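Local structure of acetylserotonin O-methyltransferase (Homo sapiens, 4A6E) at residues R111-C116 against L304-G309; E140-A145 against H255-G260; G235-D240 against S263-R268. The protein catalyses transfer of a methyl group from S-adenosyl-L-methionine to the hydroxyl of N-acetylserotonin, yielding melatonin and S-adenosyl-L-homocysteine. All blocks are in the same frame, centred on the assembly; numbering follows the deposited sequence.

Contact 1: residues R111-C116 against L304-G309. With ASE (N-acetyl serotonin), chain D; SO4 (sulfate ion), chain F; SO4 (sulfate ion), chain E; SO4 (sulfate ion), chain I.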
loop_
_atom_site.group_PDB
_atom_site.type_symbol
_atom_site.label_atom_id
_atom_site.label_comp_id
_atom_site.label_asym_id
_atom_site.label_seq_id
_atom_site.Cartn_x
_atom_site.Cartn_y
_atom_site.Cartn_z
ATOM N N ARG A 111 -8.616 6.643 3.242
ATOM C CA ARG A 111 -9.965 6.330 3.700
ATOM C C ARG A 111 -10.850 5.825 2.563
ATOM O O ARG A 111 -11.741 4.990 2.807
ATOM C CB ARG A 111 -10.613 7.535 4.398
ATOM C CG ARG A 111 -9.854 8.035 5.624
ATOM C CD ARG A 111 -10.396 9.376 6.072
ATOM N NE ARG A 111 -9.743 9.859 7.289
ATOM C CZ ARG A 111 -9.710 11.134 7.663
ATOM N NH1 ARG A 111 -10.254 12.070 6.895
ATOM N NH2 ARG A 111 -9.105 11.488 8.790
ATOM N N THR A 112 -10.594 6.307 1.318
ATOM C CA THR A 112 -11.436 5.957 0.183
ATOM C C THR A 112 -10.809 5.035 -0.839
ATOM O O THR A 112 -11.295 3.910 -0.984
ATOM C CB THR A 112 -12.207 7.178 -0.337
ATOM O OG1 THR A 112 -12.887 7.773 0.774
ATOM C CG2 THR A 112 -13.242 6.815 -1.404
ATOM N N SER A 113 -9.766 5.491 -1.547
ATOM C CA SER A 113 -9.095 4.715 -2.600
ATOM C C SER A 113 -8.543 3.405 -2.080
ATOM O O SER A 113 -8.830 2.363 -2.664
ATOM C CB SER A 113 -7.997 5.534 -3.271
ATOM O OG SER A 113 -8.396 6.884 -3.443
ATOM N N TYR A 114 -7.800 3.453 -0.946
ATOM C CA TYR A 114 -7.193 2.285 -0.277
ATOM C C TYR A 114 -8.177 1.114 -0.149
ATOM O O TYR A 114 -7.809 -0.020 -0.461
ATOM C CB TYR A 114 -6.640 2.666 1.110
ATOM C CG TYR A 114 -5.877 1.553 1.800
ATOM C CD1 TYR A 114 -6.542 0.600 2.583
ATOM C CD2 TYR A 114 -4.491 1.457 1.691
ATOM C CE1 TYR A 114 -5.844 -0.414 3.242
ATOM C CE2 TYR A 114 -3.782 0.445 2.344
ATOM C CZ TYR A 114 -4.467 -0.502 3.097
ATOM O OH TYR A 114 -3.778 -1.490 3.747
ATOM N N ARG A 115 -9.411 1.398 0.321
ATOM C CA ARG A 115 -10.466 0.404 0.493
ATOM C C ARG A 115 -10.877 -0.196 -0.855
ATOM O O ARG A 115 -10.840 -1.416 -1.001
ATOM C CB ARG A 115 -11.657 1.006 1.233
ATOM C CG ARG A 115 -11.494 1.003 2.742
ATOM C CD ARG A 115 -12.697 1.608 3.421
ATOM N NE ARG A 115 -13.835 0.691 3.436
ATOM C CZ ARG A 115 -15.026 0.994 3.946
ATOM N NH1 ARG A 115 -15.242 2.190 4.484
ATOM N NH2 ARG A 115 -16.010 0.102 3.923
ATOM N N CYS A 116 -11.182 0.662 -1.850
ATOM C CA CYS A 116 -11.530 0.278 -3.217
ATOM C C CYS A 116 -10.489 -0.686 -3.762
ATOM O O CYS A 116 -10.846 -1.761 -4.218
ATOM C CB CYS A 116 -11.669 1.516 -4.110
ATOM S SG CYS A 116 -13.181 2.480 -3.828
ATOM N N LEU A 304 -10.219 2.693 -13.039
ATOM C CA LEU A 304 -10.928 1.419 -13.222
ATOM C C LEU A 304 -11.735 1.078 -11.958
ATOM O O LEU A 304 -12.897 0.672 -12.037
ATOM C CB LEU A 304 -9.935 0.285 -13.559
ATOM C CG LEU A 304 -10.523 -1.094 -13.814
ATOM C CD1 LEU A 304 -11.243 -1.156 -15.123
ATOM C CD2 LEU A 304 -9.445 -2.125 -13.826
ATOM N N VAL A 305 -11.110 1.325 -10.809
ATOM C CA VAL A 305 -11.568 1.096 -9.448
ATOM C C VAL A 305 -12.517 2.226 -8.920
ATOM O O VAL A 305 -13.510 1.920 -8.254
ATOM C CB VAL A 305 -10.257 0.898 -8.621
ATOM C CG1 VAL A 305 -10.210 1.692 -7.326
ATOM C CG2 VAL A 305 -9.939 -0.568 -8.402
ATOM N N GLN A 306 -12.230 3.506 -9.236
ATOM C CA GLN A 306 -12.984 4.658 -8.720
ATOM C C GLN A 306 -13.979 5.390 -9.639
ATOM O O GLN A 306 -14.835 6.106 -9.124
ATOM C CB GLN A 306 -12.046 5.669 -8.030
ATOM C CG GLN A 306 -11.649 5.273 -6.610
ATOM C CD GLN A 306 -11.368 6.499 -5.776
ATOM O OE1 GLN A 306 -12.246 7.033 -5.105
ATOM N NE2 GLN A 306 -10.151 7.008 -5.835
ATOM N N THR A 307 -13.831 5.298 -10.973
ATOM C CA THR A 307 -14.727 5.988 -11.909
ATOM C C THR A 307 -15.207 5.031 -13.008
ATOM O O THR A 307 -15.297 3.827 -12.776
ATOM C CB THR A 307 -14.070 7.263 -12.473
ATOM O OG1 THR A 307 -12.996 6.891 -13.339
ATOM C CG2 THR A 307 -13.605 8.253 -11.389
ATOM N N GLU A 308 -15.516 5.574 -14.203
ATOM C CA GLU A 308 -15.944 4.834 -15.396
ATOM C C GLU A 308 -14.931 5.001 -16.552
ATOM O O GLU A 308 -15.150 4.439 -17.634
ATOM C CB GLU A 308 -17.308 5.352 -15.869
ATOM C CG GLU A 308 -18.522 4.682 -15.246
ATOM C CD GLU A 308 -19.836 5.413 -15.466
ATOM O OE1 GLU A 308 -19.973 6.108 -16.506
ATOM O OE2 GLU A 308 -20.736 5.270 -14.601
ATOM N N GLY A 309 -13.840 5.746 -16.304
ATOM C CA GLY A 309 -12.838 6.070 -17.308
ATOM C C GLY A 309 -11.502 5.369 -17.223
ATOM O O GLY A 309 -11.409 4.225 -16.772
HETATM C C1 ASE D . -11.222 11.756 -9.956
HETATM C C2 ASE D . -9.975 12.140 -9.469
HETATM C C3 ASE D . -9.526 11.442 -8.330
HETATM C C4 ASE D . -12.040 10.742 -9.377
HETATM C C5 ASE D . -11.568 10.052 -8.255
HETATM C C6 ASE D . -10.315 10.376 -7.704
HETATM C C7 ASE D . -8.289 11.540 -7.533
HETATM C C8 ASE D . -8.364 10.591 -6.544
HETATM N N9 ASE D . -9.566 9.885 -6.613
HETATM O O10 ASE D . -11.671 12.364 -11.065
HETATM C C11 ASE D . -7.168 12.457 -7.907
HETATM C C12 ASE D . -6.232 11.595 -8.857
HETATM N N13 ASE D . -5.495 10.593 -8.053
HETATM C C14 ASE D . -5.597 9.218 -8.329
HETATM C C15 ASE D . -4.837 8.248 -7.423
HETATM O O16 ASE D . -6.291 8.737 -9.285
HETATM S S SO4 F . -9.318 7.988 10.753
HETATM O O1 SO4 F . -8.602 9.196 11.188
HETATM O O2 SO4 F . -10.758 8.325 10.570
HETATM O O3 SO4 F . -8.771 7.514 9.456
HETATM O O4 SO4 F . -9.163 6.930 11.801
HETATM S S SO4 E . -10.957 15.601 8.197
HETATM O O1 SO4 E . -10.071 15.129 9.298
HETATM O O2 SO4 E . -12.353 15.377 8.583
HETATM O O3 SO4 E . -10.734 17.036 7.914
HETATM O O4 SO4 E . -10.682 14.866 6.977
HETATM S S SO4 I . -18.620 3.625 5.498
HETATM O O1 SO4 I . -17.399 4.433 5.415
HETATM O O2 SO4 I . -18.735 3.092 6.864
HETATM O O3 SO4 I . -19.788 4.490 5.163
HETATM O O4 SO4 I . -18.544 2.490 4.565
#
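Gln306 reaches from the last turn of helix 294-306 towards Thr112 and Ser113 on helix 103-117, and its terminal amide lies beside both Ser113 OG and the indole nitrogen of N-acetylserotonin. This places a known substrate-binding residue directly against a second helix. Thr112 crosses the glutamine chain at about a right angle. Its methyl CG2, anti to the backbone N, is the branch turned to the amide, while OG1 makes a weak hydrogen bond to Glu152. Nearer the backbone of helix 294-306 the contact becomes apolar: Cys116 CB rests on Val305 CG1 at 3.5 Å, and Cys116 SG lies 4.2 Å from Gln306 CG. The backbones come nearest here too, with the CA atoms of Cys116 and Val305 6.3 Å apart.

Beyond Gln306 the helix ends and Thr307 turns out of it. Thr307 OG1 sits between its backbone N and carbonyl carbon (chi1 69°), which leaves CG2 to meet indole atom C4 at 3.6 Å. OG1 itself accepts from Gly309 N at 3.3 Å with a nearly straight N-H (169°), closing an ST turn as the chain leaves the helix. Far from the substrate, Arg111 NH1 donates to O4 of the chain E sulfate at 2.8 Å; this ion probably came from the crystallisation liquor.

Phe135 of helix 131-135 covers Thr112 and Cys116, and Tyr131 binds the carbonyl of Gln306. On helix 103-117 Tyr114 packs against helix 7-31 and stacks with Tyr114 of the second subunit, so the helix that backs Gln306 also belongs to the dimer interface.

Contact 2: residues E140-A145 against H255-G260. With ASE (N-acetyl serotonin), chain D; SAM (S-adenosylmethionine), chain C.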
loop_
_atom_site.group_PDB
_atom_site.type_symbol
_atom_site.label_atom_id
_atom_site.label_comp_id
_atom_site.label_asym_id
_atom_site.label_seq_id
_atom_site.Cartn_x
_atom_site.Cartn_y
_atom_site.Cartn_z
ATOM N N GLU A 140 -24.394 3.222 -10.249
ATOM C CA GLU A 140 -25.133 3.367 -11.515
ATOM C C GLU A 140 -25.126 4.836 -11.981
ATOM O O GLU A 140 -25.167 5.112 -13.188
ATOM C CB GLU A 140 -26.561 2.866 -11.325
ATOM C CG GLU A 140 -27.193 2.301 -12.579
ATOM C CD GLU A 140 -28.586 1.752 -12.341
ATOM O OE1 GLU A 140 -28.758 0.940 -11.401
ATOM O OE2 GLU A 140 -29.516 2.163 -13.073
ATOM N N GLU A 141 -25.076 5.762 -10.998
ATOM C CA GLU A 141 -24.884 7.205 -11.127
ATOM C C GLU A 141 -23.567 7.415 -10.379
ATOM O O GLU A 141 -23.545 7.358 -9.141
ATOM C CB GLU A 141 -26.021 8.003 -10.469
ATOM C CG GLU A 141 -26.744 8.943 -11.424
ATOM C CD GLU A 141 -25.899 9.957 -12.178
ATOM O OE1 GLU A 141 -25.050 10.626 -11.543
ATOM O OE2 GLU A 141 -26.109 10.098 -13.406
ATOM N N LEU A 142 -22.452 7.518 -11.132
ATOM C CA LEU A 142 -21.109 7.605 -10.577
ATOM C C LEU A 142 -20.935 8.530 -9.375
ATOM O O LEU A 142 -20.482 8.078 -8.309
ATOM C CB LEU A 142 -20.072 7.915 -11.665
ATOM C CG LEU A 142 -18.618 7.878 -11.201
ATOM C CD1 LEU A 142 -18.233 6.477 -10.693
ATOM C CD2 LEU A 142 -17.684 8.458 -12.257
ATOM N N PHE A 143 -21.274 9.823 -9.552
ATOM C CA PHE A 143 -21.086 10.801 -8.492
ATOM C C PHE A 143 -22.019 10.684 -7.268
ATOM O O PHE A 143 -21.719 11.282 -6.225
ATOM C CB PHE A 143 -20.847 12.217 -9.039
ATOM C CG PHE A 143 -19.412 12.409 -9.497
ATOM C CD1 PHE A 143 -19.006 12.000 -10.763
ATOM C CD2 PHE A 143 -18.468 12.990 -8.657
ATOM C CE1 PHE A 143 -17.682 12.167 -11.181
ATOM C CE2 PHE A 143 -17.141 13.161 -9.078
ATOM C CZ PHE A 143 -16.755 12.734 -10.328
ATOM N N THR A 144 -23.069 9.814 -7.343
ATOM C CA THR A 144 -23.903 9.538 -6.164
ATOM C C THR A 144 -23.105 8.606 -5.233
ATOM O O THR A 144 -23.230 8.716 -4.006
ATOM C CB THR A 144 -25.335 9.003 -6.479
ATOM O OG1 THR A 144 -25.271 7.768 -7.197
ATOM C CG2 THR A 144 -26.225 10.017 -7.184
ATOM N N ALA A 145 -22.292 7.701 -5.827
ATOM C CA ALA A 145 -21.417 6.777 -5.107
ATOM C C ALA A 145 -20.200 7.540 -4.583
ATOM O O ALA A 145 -19.849 7.360 -3.421
ATOM C CB ALA A 145 -20.971 5.642 -6.016
ATOM N N HIS A 255 -11.073 11.839 -17.815
ATOM C CA HIS A 255 -10.576 10.593 -17.228
ATOM C C HIS A 255 -11.627 9.824 -16.382
ATOM O O HIS A 255 -11.390 8.665 -16.062
ATOM C CB HIS A 255 -9.232 10.802 -16.491
ATOM C CG HIS A 255 -9.337 11.359 -15.099
ATOM N ND1 HIS A 255 -8.395 11.052 -14.124
ATOM C CD2 HIS A 255 -10.255 12.193 -14.557
ATOM C CE1 HIS A 255 -8.781 11.694 -13.030
ATOM N NE2 HIS A 255 -9.890 12.398 -13.241
ATOM N N ASP A 256 -12.782 10.443 -16.053
ATOM C CA ASP A 256 -13.822 9.793 -15.243
ATOM C C ASP A 256 -14.753 8.976 -16.107
ATOM O O ASP A 256 -15.513 8.150 -15.584
ATOM C CB ASP A 256 -14.705 10.839 -14.531
ATOM C CG ASP A 256 -14.066 11.750 -13.504
ATOM O OD1 ASP A 256 -12.964 11.417 -13.018
ATOM O OD2 ASP A 256 -14.714 12.756 -13.114
ATOM N N TRP A 257 -14.773 9.271 -17.413
ATOM C CA TRP A 257 -15.743 8.685 -18.322
ATOM C C TRP A 257 -15.198 7.904 -19.488
ATOM O O TRP A 257 -14.060 8.106 -19.925
ATOM C CB TRP A 257 -16.677 9.778 -18.836
ATOM C CG TRP A 257 -17.176 10.729 -17.785
ATOM C CD1 TRP A 257 -16.800 12.033 -17.620
ATOM C CD2 TRP A 257 -18.176 10.467 -16.781
ATOM N NE1 TRP A 257 -17.498 12.599 -16.575
ATOM C CE2 TRP A 257 -18.361 11.666 -16.052
ATOM C CE3 TRP A 257 -18.953 9.340 -16.440
ATOM C CZ2 TRP A 257 -19.283 11.766 -14.991
ATOM C CZ3 TRP A 257 -19.864 9.439 -15.388
ATOM C CH2 TRP A 257 -20.025 10.639 -14.679
ATOM N N ALA A 258 -16.053 7.016 -20.013
ATOM C CA ALA A 258 -15.770 6.194 -21.186
ATOM C C ALA A 258 -15.857 7.069 -22.485
ATOM O O ALA A 258 -16.505 8.136 -22.487
ATOM C CB ALA A 258 -16.754 5.039 -21.231
ATOM N N ASP A 259 -15.195 6.617 -23.581
ATOM C CA ASP A 259 -15.138 7.342 -24.867
ATOM C C ASP A 259 -16.444 7.987 -25.342
ATOM O O ASP A 259 -16.443 9.172 -25.681
ATOM C CB ASP A 259 -14.469 6.501 -25.974
ATOM C CG ASP A 259 -12.940 6.479 -25.993
ATOM O OD1 ASP A 259 -12.320 6.590 -24.905
ATOM O OD2 ASP A 259 -12.366 6.293 -27.086
ATOM N N GLY A 260 -17.537 7.237 -25.320
ATOM C CA GLY A 260 -18.860 7.711 -25.721
ATOM C C GLY A 260 -19.373 8.908 -24.945
ATOM O O GLY A 260 -19.798 9.895 -25.559
HETATM C C1 ASE D . -11.222 11.756 -9.956
HETATM C C2 ASE D . -9.975 12.140 -9.469
HETATM C C3 ASE D . -9.526 11.442 -8.330
HETATM C C4 ASE D . -12.040 10.742 -9.377
HETATM C C5 ASE D . -11.568 10.052 -8.255
HETATM C C6 ASE D . -10.315 10.376 -7.704
HETATM C C7 ASE D . -8.289 11.540 -7.533
HETATM C C8 ASE D . -8.364 10.591 -6.544
HETATM N N9 ASE D . -9.566 9.885 -6.613
HETATM O O10 ASE D . -11.671 12.364 -11.065
HETATM C C11 ASE D . -7.168 12.457 -7.907
HETATM C C12 ASE D . -6.232 11.595 -8.857
HETATM N N13 ASE D . -5.495 10.593 -8.053
HETATM C C14 ASE D . -5.597 9.218 -8.329
HETATM C C15 ASE D . -4.837 8.248 -7.423
HETATM O O16 ASE D . -6.291 8.737 -9.285
HETATM N N SAM C . -11.545 19.960 -12.025
HETATM C CA SAM C . -11.324 19.555 -10.594
HETATM C C SAM C . -9.910 19.048 -10.307
HETATM O O SAM C . -9.215 18.530 -11.200
HETATM O OXT SAM C . -9.459 19.144 -9.136
HETATM C CB SAM C . -12.352 18.571 -10.090
HETATM C CG SAM C . -12.101 17.238 -10.804
HETATM S SD SAM C . -13.254 15.903 -10.326
HETATM C CE SAM C . -12.379 14.571 -10.948
HETATM C "C5'" SAM C . -14.590 15.904 -11.554
HETATM C "C4'" SAM C . -15.561 17.057 -11.305
HETATM O "O4'" SAM C . -16.639 16.918 -12.266
HETATM C "C3'" SAM C . -16.148 16.956 -9.877
HETATM O "O3'" SAM C . -16.016 18.244 -9.320
HETATM C "C2'" SAM C . -17.632 16.503 -10.101
HETATM O "O2'" SAM C . -18.530 17.110 -9.170
HETATM C "C1'" SAM C . -17.878 17.127 -11.506
HETATM N N9 SAM C . -18.987 16.579 -12.274
HETATM C C8 SAM C . -19.248 15.250 -12.486
HETATM N N7 SAM C . -20.327 15.134 -13.223
HETATM C C5 SAM C . -20.819 16.358 -13.569
HETATM C C6 SAM C . -21.913 16.807 -14.361
HETATM N N6 SAM C . -22.744 15.936 -15.008
HETATM N N1 SAM C . -22.094 18.125 -14.464
HETATM C C2 SAM C . -21.256 19.014 -13.824
HETATM N N3 SAM C . -20.187 18.657 -13.102
HETATM C C4 SAM C . -19.946 17.329 -12.956
#
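The methyl-transfer site of this class I, Rossmann-like methyltransferase has one wall where Leu142 and Phe143, opening helix 142-146, meet Asp256 and Trp257. The contact is buried, with no hydrogen bond across it; His255 NE2 and Asp256 OD1 turn to the substrate. Asp256 OD1 accepts from the substrate hydroxyl O10 at 2.5 Å, and His255 NE2 donates to the same oxygen at 2.8 Å. Two side chains thus grip the atom to be methylated. His255, probably the proton donor/acceptor, has its other nitrogen, ND1, hydrogen-bonded to Glu311, which would fix the ring's rotation.

The other carboxylate oxygen, Asp256 OD2, faces the ring edge of Phe143, 3.5 Å from CZ and close to the ring plane; the two planes stand 50° apart. Phe143 uses one face for the cofactor, whose ribose C2' lies 3.5 Å from CE2. It thus touches both S-adenosylmethionine and Asp256.

Leu142 holds its CG anti to the backbone N (chi1 -174°), and its methyl CD2 reaches over a face of Trp257, a CH-pi contact 4.3 Å from the six-membered ring centroid. At the edge of the same indole, Trp257 CZ2 lies 3.9 Å from adenine N7, near the ring plane.

Contact 3: residues G235-D240 against S263-R268. With SAM (S-adenosylmethionine), chain C.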
loop_
_atom_site.group_PDB
_atom_site.type_symbol
_atom_site.label_atom_id
_atom_site.label_comp_id
_atom_site.label_asym_id
_atom_site.label_seq_id
_atom_site.Cartn_x
_atom_site.Cartn_y
_atom_site.Cartn_z
ATOM N N GLY A 235 -25.221 23.049 -12.400
ATOM C CA GLY A 235 -25.881 22.270 -13.437
ATOM C C GLY A 235 -25.208 20.955 -13.768
ATOM O O GLY A 235 -24.217 20.566 -13.144
ATOM N N ASP A 236 -25.765 20.267 -14.762
ATOM C CA ASP A 236 -25.264 19.015 -15.301
ATOM C C ASP A 236 -24.737 19.364 -16.694
ATOM O O ASP A 236 -25.523 19.738 -17.568
ATOM C CB ASP A 236 -26.412 17.977 -15.369
ATOM C CG ASP A 236 -26.113 16.646 -16.057
ATOM O OD1 ASP A 236 -24.965 16.461 -16.563
ATOM O OD2 ASP A 236 -27.023 15.800 -16.119
ATOM N N PHE A 237 -23.422 19.249 -16.909
ATOM C CA PHE A 237 -22.831 19.582 -18.220
ATOM C C PHE A 237 -23.159 18.610 -19.352
ATOM O O PHE A 237 -22.786 18.870 -20.490
ATOM C CB PHE A 237 -21.336 19.958 -18.150
ATOM C CG PHE A 237 -20.409 19.000 -17.438
ATOM C CD1 PHE A 237 -20.549 17.620 -17.589
ATOM C CD2 PHE A 237 -19.347 19.473 -16.682
ATOM C CE1 PHE A 237 -19.661 16.742 -16.977
ATOM C CE2 PHE A 237 -18.451 18.592 -16.088
ATOM C CZ PHE A 237 -18.629 17.234 -16.217
ATOM N N PHE A 238 -23.891 17.526 -19.056
ATOM C CA PHE A 238 -24.331 16.571 -20.078
ATOM C C PHE A 238 -25.690 16.961 -20.635
ATOM O O PHE A 238 -26.074 16.427 -21.668
ATOM C CB PHE A 238 -24.367 15.120 -19.552
ATOM C CG PHE A 238 -23.013 14.478 -19.378
ATOM C CD1 PHE A 238 -22.220 14.181 -20.479
ATOM C CD2 PHE A 238 -22.515 14.202 -18.115
ATOM C CE1 PHE A 238 -20.958 13.600 -20.313
ATOM C CE2 PHE A 238 -21.249 13.637 -17.952
ATOM C CZ PHE A 238 -20.481 13.336 -19.050
ATOM N N LYS A 239 -26.411 17.905 -19.979
ATOM C CA LYS A 239 -27.743 18.300 -20.437
ATOM C C LYS A 239 -28.119 19.788 -20.381
ATOM O O LYS A 239 -28.975 20.213 -21.156
ATOM C CB LYS A 239 -28.825 17.429 -19.745
ATOM C CG LYS A 239 -28.882 17.554 -18.219
ATOM C CD LYS A 239 -29.909 16.592 -17.583
ATOM C CE LYS A 239 -30.384 17.026 -16.200
ATOM N NZ LYS A 239 -29.570 16.449 -15.094
ATOM N N ASP A 240 -27.526 20.559 -19.456
ATOM C CA ASP A 240 -27.883 21.963 -19.205
ATOM C C ASP A 240 -27.203 23.018 -20.069
ATOM O O ASP A 240 -26.165 22.712 -20.635
ATOM C CB ASP A 240 -27.679 22.283 -17.720
ATOM C CG ASP A 240 -28.591 21.508 -16.791
ATOM O OD1 ASP A 240 -29.764 21.312 -17.143
ATOM O OD2 ASP A 240 -28.136 21.122 -15.711
ATOM N N SER A 263 -17.219 11.868 -25.783
ATOM C CA SER A 263 -17.632 12.391 -27.096
ATOM C C SER A 263 -18.880 13.258 -26.962
ATOM O O SER A 263 -18.926 14.330 -27.538
ATOM C CB SER A 263 -17.854 11.260 -28.101
ATOM O OG SER A 263 -16.634 10.715 -28.580
ATOM N N HIS A 264 -19.830 12.844 -26.116
ATOM C CA HIS A 264 -21.057 13.598 -25.882
ATOM C C HIS A 264 -20.782 14.985 -25.314
ATOM O O HIS A 264 -21.235 15.981 -25.903
ATOM C CB HIS A 264 -22.057 12.811 -25.023
ATOM C CG HIS A 264 -23.340 13.551 -24.774
ATOM N ND1 HIS A 264 -23.879 13.666 -23.490
ATOM C CD2 HIS A 264 -24.137 14.229 -25.637
ATOM C CE1 HIS A 264 -24.985 14.384 -23.628
ATOM N NE2 HIS A 264 -25.178 14.749 -24.897
ATOM N N LEU A 265 -20.033 15.058 -24.188
ATOM C CA LEU A 265 -19.693 16.334 -23.564
ATOM C C LEU A 265 -18.865 17.189 -24.512
ATOM O O LEU A 265 -19.126 18.392 -24.632
ATOM C CB LEU A 265 -18.966 16.117 -22.228
ATOM C CG LEU A 265 -18.346 17.337 -21.528
ATOM C CD1 LEU A 265 -19.403 18.342 -21.069
ATOM C CD2 LEU A 265 -17.484 16.897 -20.378
ATOM N N LEU A 266 -17.909 16.559 -25.228
ATOM C CA LEU A 266 -17.064 17.300 -26.151
ATOM C C LEU A 266 -17.838 17.931 -27.260
ATOM O O LEU A 266 -17.619 19.108 -27.520
ATOM C CB LEU A 266 -15.878 16.487 -26.659
ATOM C CG LEU A 266 -14.795 16.153 -25.628
ATOM C CD1 LEU A 266 -13.885 15.073 -26.142
ATOM C CD2 LEU A 266 -13.993 17.369 -25.250
ATOM N N GLU A 267 -18.821 17.205 -27.844
ATOM C CA GLU A 267 -19.719 17.712 -28.912
ATOM C C GLU A 267 -20.524 18.906 -28.397
ATOM O O GLU A 267 -20.700 19.875 -29.135
ATOM C CB GLU A 267 -20.717 16.640 -29.379
ATOM C CG GLU A 267 -20.135 15.394 -30.024
ATOM C CD GLU A 267 -19.670 15.428 -31.469
ATOM O OE1 GLU A 267 -20.077 16.344 -32.228
ATOM O OE2 GLU A 267 -18.915 14.500 -31.846
ATOM N N ARG A 268 -21.017 18.837 -27.134
ATOM C CA ARG A 268 -21.812 19.922 -26.527
ATOM C C ARG A 268 -20.993 21.202 -26.403
ATOM O O ARG A 268 -21.482 22.277 -26.752
ATOM C CB ARG A 268 -22.376 19.506 -25.158
ATOM C CG ARG A 268 -23.527 18.520 -25.261
ATOM C CD ARG A 268 -24.113 18.127 -23.915
ATOM N NE ARG A 268 -24.121 19.245 -22.973
ATOM C CZ ARG A 268 -25.088 20.147 -22.864
ATOM N NH1 ARG A 268 -26.169 20.077 -23.640
ATOM N NH2 ARG A 268 -24.980 21.131 -21.990
HETATM N N SAM C . -11.545 19.960 -12.025
HETATM C CA SAM C . -11.324 19.555 -10.594
HETATM C C SAM C . -9.910 19.048 -10.307
HETATM O O SAM C . -9.215 18.530 -11.200
HETATM O OXT SAM C . -9.459 19.144 -9.136
HETATM C CB SAM C . -12.352 18.571 -10.090
HETATM C CG SAM C . -12.101 17.238 -10.804
HETATM S SD SAM C . -13.254 15.903 -10.326
HETATM C CE SAM C . -12.379 14.571 -10.948
HETATM C "C5'" SAM C . -14.590 15.904 -11.554
HETATM C "C4'" SAM C . -15.561 17.057 -11.305
HETATM O "O4'" SAM C . -16.639 16.918 -12.266
HETATM C "C3'" SAM C . -16.148 16.956 -9.877
HETATM O "O3'" SAM C . -16.016 18.244 -9.320
HETATM C "C2'" SAM C . -17.632 16.503 -10.101
HETATM O "O2'" SAM C . -18.530 17.110 -9.170
HETATM C "C1'" SAM C . -17.878 17.127 -11.506
HETATM N N9 SAM C . -18.987 16.579 -12.274
HETATM C C8 SAM C . -19.248 15.250 -12.486
HETATM N N7 SAM C . -20.327 15.134 -13.223
HETATM C C5 SAM C . -20.819 16.358 -13.569
HETATM C C6 SAM C . -21.913 16.807 -14.361
HETATM N N6 SAM C . -22.744 15.936 -15.008
HETATM N N1 SAM C . -22.094 18.125 -14.464
HETATM C C2 SAM C . -21.256 19.014 -13.824
HETATM N N3 SAM C . -20.187 18.657 -13.102
HETATM C C4 SAM C . -19.946 17.329 -12.956
#
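The loop after strand 230-234 forms one side of the adenine pocket of the Rossmann-like domain; here Phe237 and Phe238 lean on Leu265 and Arg268 of helix 259-272. With CG between its backbone N and carbonyl carbon (chi1 52°), Phe237 presents one face to the adenine. The opposite face receives Leu265 CD2, a CH-pi contact 4.3 Å from the centroid. A serine in place of Phe237 would probably leave the adenine without flat support and open a gap between the adenine and Leu265 CD2.

The Phe238 and His264 rings meet rim to rim, CD1 to ND1 at 3.5 Å. Arg268 ties the helix to the loop backbone: NE donates to Phe237 O at 2.8 Å, from above the carbonyl plane, while NH2 points to Asp240 O, modelled too close to trust the length.

Within the loop, Asp236 OD1 accepts from Phe238 N, an Asx turn, and OD2 forms a salt bridge with Lys239 NZ. Asp236 OD1 also accepts a hydrogen bond from adenine N6 at 2.8 Å, and Phe237 N donates to adenine N1 at 3.0 Å. An acceptor and a donor thus match adenine's amino group and ring nitrogen, consistent with selective reading of that base.

Contacts 1 and 2 meet at the substrate, their centres 12 Å apart: the first reaches the indole nitrogen, the second the hydroxyl. Glu308 N lies 2.9 Å from Asp256 O, a probable hydrogen bond that joins the loop after helix 294-306 to segment 255-260. Contacts 2 and 3, with centres 13 Å apart, share helix 259-272 and both touch S-adenosylmethionine; Trp257 NE1 packs 3.9 Å from Phe238 CZ, and those rings meet edge-to-face. Contact 1 does not touch contact 3, whose centre is about 24 Å away. Together they run along the two bound ligands, from the indole of the substrate to the adenine of the cofactor, with contact 2 bordering both.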